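Local coordinates for protein possible galactose mutarotase (Streptomyces platensis subsp. rosaceus, PDB 4RNL) that is of unconfirmed function but, as a member of the aldose 1-epimerase family, probably interconverts the alpha and beta anomers of galactose or a related sugar, at residues Arg256-Leu261 with Pro277-Tyr282. Numbering follows the deposited sequence.
Sequences RTVAEL and PGLQLY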
loop_
_atom_site.group_PDB
_atom_site.type_symbol
_atom_site.label_atom_id
_atom_site.label_comp_id
_atom_site.label_asym_id
_atom_site.label_seq_id
_atom_site.Cartn_x
_atom_site.Cartn_y
_atom_site.Cartn_z
ATOM N N ARG A 256 -12.257 -1.540 10.225
ATOM C CA ARG A 256 -12.058 -1.356 11.659
ATOM C C ARG A 256 -10.579 -1.106 11.885
ATOM O O ARG A 256 -9.751 -1.515 11.068
ATOM C CB ARG A 256 -12.550 -2.579 12.454
ATOM C CG ARG A 256 -11.589 -3.791 12.496
ATOM C CD ARG A 256 -11.318 -4.409 11.124
ATOM N NE ARG A 256 -10.851 -5.801 11.215
ATOM C CZ ARG A 256 -10.383 -6.504 10.184
ATOM N NH1 ARG A 256 -9.999 -7.759 10.354
ATOM N NH2 ARG A 256 -10.299 -5.947 8.984
ATOM N N THR A 257 -10.243 -0.417 12.973
ATOM C CA THR A 257 -8.841 -0.103 13.270
ATOM C C THR A 257 -8.066 -1.391 13.528
ATOM O O THR A 257 -8.462 -2.195 14.373
ATOM C CB THR A 257 -8.738 0.791 14.506
ATOM O OG1 THR A 257 -9.461 2.006 14.266
ATOM C CG2 THR A 257 -7.275 1.117 14.820
ATOM N N VAL A 258 -6.975 -1.594 12.798
ATOM C CA VAL A 258 -6.188 -2.826 12.938
ATOM C C VAL A 258 -4.741 -2.526 13.300
ATOM O O VAL A 258 -3.990 -3.427 13.693
ATOM C CB VAL A 258 -6.192 -3.667 11.647
ATOM C CG1 VAL A 258 -7.616 -4.154 11.323
ATOM C CG2 VAL A 258 -5.600 -2.860 10.488
ATOM N N ALA A 259 -4.346 -1.263 13.173
ATOM C CA ALA A 259 -2.971 -0.889 13.479
ATOM C C ALA A 259 -2.923 0.513 14.036
ATOM O O ALA A 259 -3.636 1.402 13.561
ATOM C CB ALA A 259 -2.099 -0.990 12.237
ATOM N N GLU A 260 -2.075 0.712 15.039
ATOM C CA GLU A 260 -1.813 2.051 15.571
ATOM C C GLU A 260 -0.319 2.257 15.609
ATOM O O GLU A 260 0.398 1.496 16.262
ATOM C CB GLU A 260 -2.405 2.199 16.980
ATOM C CG GLU A 260 -3.941 2.190 16.993
ATOM C CD GLU A 260 -4.516 2.134 18.394
ATOM O OE1 GLU A 260 -3.771 1.780 19.332
ATOM O OE2 GLU A 260 -5.716 2.445 18.561
ATOM N N LEU A 261 0.146 3.279 14.896
ATOM C CA LEU A 261 1.566 3.584 14.816
ATOM C C LEU A 261 1.774 4.952 15.462
ATOM O O LEU A 261 0.935 5.860 15.308
ATOM C CB LEU A 261 1.980 3.627 13.343
ATOM C CG LEU A 261 3.442 3.860 12.965
ATOM C CD1 LEU A 261 4.349 2.703 13.382
ATOM C CD2 LEU A 261 3.515 4.075 11.454
ATOM N N PRO A 277 -8.125 -8.771 5.476
ATOM C CA PRO A 277 -7.788 -9.765 6.500
ATOM C C PRO A 277 -6.302 -9.792 6.862
ATOM O O PRO A 277 -5.897 -10.445 7.836
ATOM C CB PRO A 277 -8.149 -11.080 5.810
ATOM C CG PRO A 277 -7.816 -10.811 4.345
ATOM C CD PRO A 277 -8.232 -9.377 4.130
ATOM N N GLY A 278 -5.484 -9.121 6.069
ATOM C CA GLY A 278 -4.051 -9.202 6.272
ATOM C C GLY A 278 -3.362 -7.853 6.229
ATOM O O GLY A 278 -3.898 -6.861 5.724
ATOM N N LEU A 279 -2.153 -7.822 6.771
ATOM C CA LEU A 279 -1.347 -6.616 6.735
ATOM C C LEU A 279 0.102 -7.018 6.555
ATOM O O LEU A 279 0.635 -7.788 7.346
ATOM C CB LEU A 279 -1.541 -5.815 8.030
ATOM C CG LEU A 279 -0.778 -4.497 8.217
ATOM C CD1 LEU A 279 -1.569 -3.563 9.121
ATOM C CD2 LEU A 279 0.568 -4.747 8.863
ATOM N N GLN A 280 0.742 -6.491 5.517
ATOM C CA GLN A 280 2.170 -6.705 5.337
ATOM C C GLN A 280 2.909 -5.589 6.061
ATOM O O GLN A 280 2.659 -4.417 5.810
ATOM C CB GLN A 280 2.534 -6.669 3.848
ATOM C CG GLN A 280 3.945 -7.164 3.534
ATOM C CD GLN A 280 4.038 -8.673 3.521
ATOM O OE1 GLN A 280 3.014 -9.369 3.530
ATOM N NE2 GLN A 280 5.263 -9.193 3.513
ATOM N N LEU A 281 3.812 -5.950 6.964
ATOM C CA LEU A 281 4.656 -4.965 7.626
ATOM C C LEU A 281 6.014 -5.060 6.950
ATOM O O LEU A 281 6.618 -6.120 6.942
ATOM C CB LEU A 281 4.782 -5.301 9.117
ATOM C CG LEU A 281 5.803 -4.489 9.917
ATOM C CD1 LEU A 281 5.494 -3.014 9.815
ATOM C CD2 LEU A 281 5.809 -4.933 11.378
ATOM N N TYR A 282 6.481 -3.974 6.349
ATOM C CA TYR A 282 7.779 -4.001 5.687
ATOM C C TYR A 282 8.608 -2.817 6.141
ATOM O O TYR A 282 8.174 -1.673 6.044
ATOM C CB TYR A 282 7.630 -4.013 4.156
ATOM C CG TYR A 282 8.968 -3.988 3.455
ATOM C CD1 TYR A 282 9.957 -4.913 3.775
ATOM C CD2 TYR A 282 9.249 -3.032 2.483
ATOM C CE1 TYR A 282 11.203 -4.885 3.147
ATOM C CE2 TYR A 282 10.482 -2.996 1.844
ATOM C CZ TYR A 282 11.450 -3.925 2.179
ATOM O OH TYR A 282 12.669 -3.885 1.550
#
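Leu279 reaches across with one methyl, CD1, to meet two neighbouring residues of the other strand. Its CD1 lies 4.1 Å from Ala259 CB and 4.3 Å from Val258 CG2, so a single methyl touches both, loosely. The CB of Leu279 already points at the other strand, and a chi1 of 180° sets CG opposite the backbone N, from where CD1 spans the remaining distance. No hydrogen bond crosses between 256-261 and 277-282; even at Val258 and Leu279 the CA atoms stay 8.7 Å apart, the spacing of stacked sheets rather than of paired strands.

That two consecutive residues can both point at Leu279 follows from a classic beta bulge: Val258 and Ala259 together face Leu272 on the adjacent strand 268-274, and Val258 has a psi of -13°, far from the usual strand value.

Arg256 takes no direct part. On its own strand, Val258 CG1 lies 3.5 Å over the guanidinium plane, nearer its border than its middle, while NH2 bonds to the carbonyls of Thr274, ending strand 268-274, and loop residue Glu276, and NH1 to that of Asp248.

The contact is thus a buried apolar seam in the family's beta-sandwich, joining two antiparallel sheets: 256-262 runs between 268-274 and 199-202, and 278-282 between 305-310 and 242-246. Leu202 touches both Ala259 and Leu279, and Leu307 also packs on Leu279.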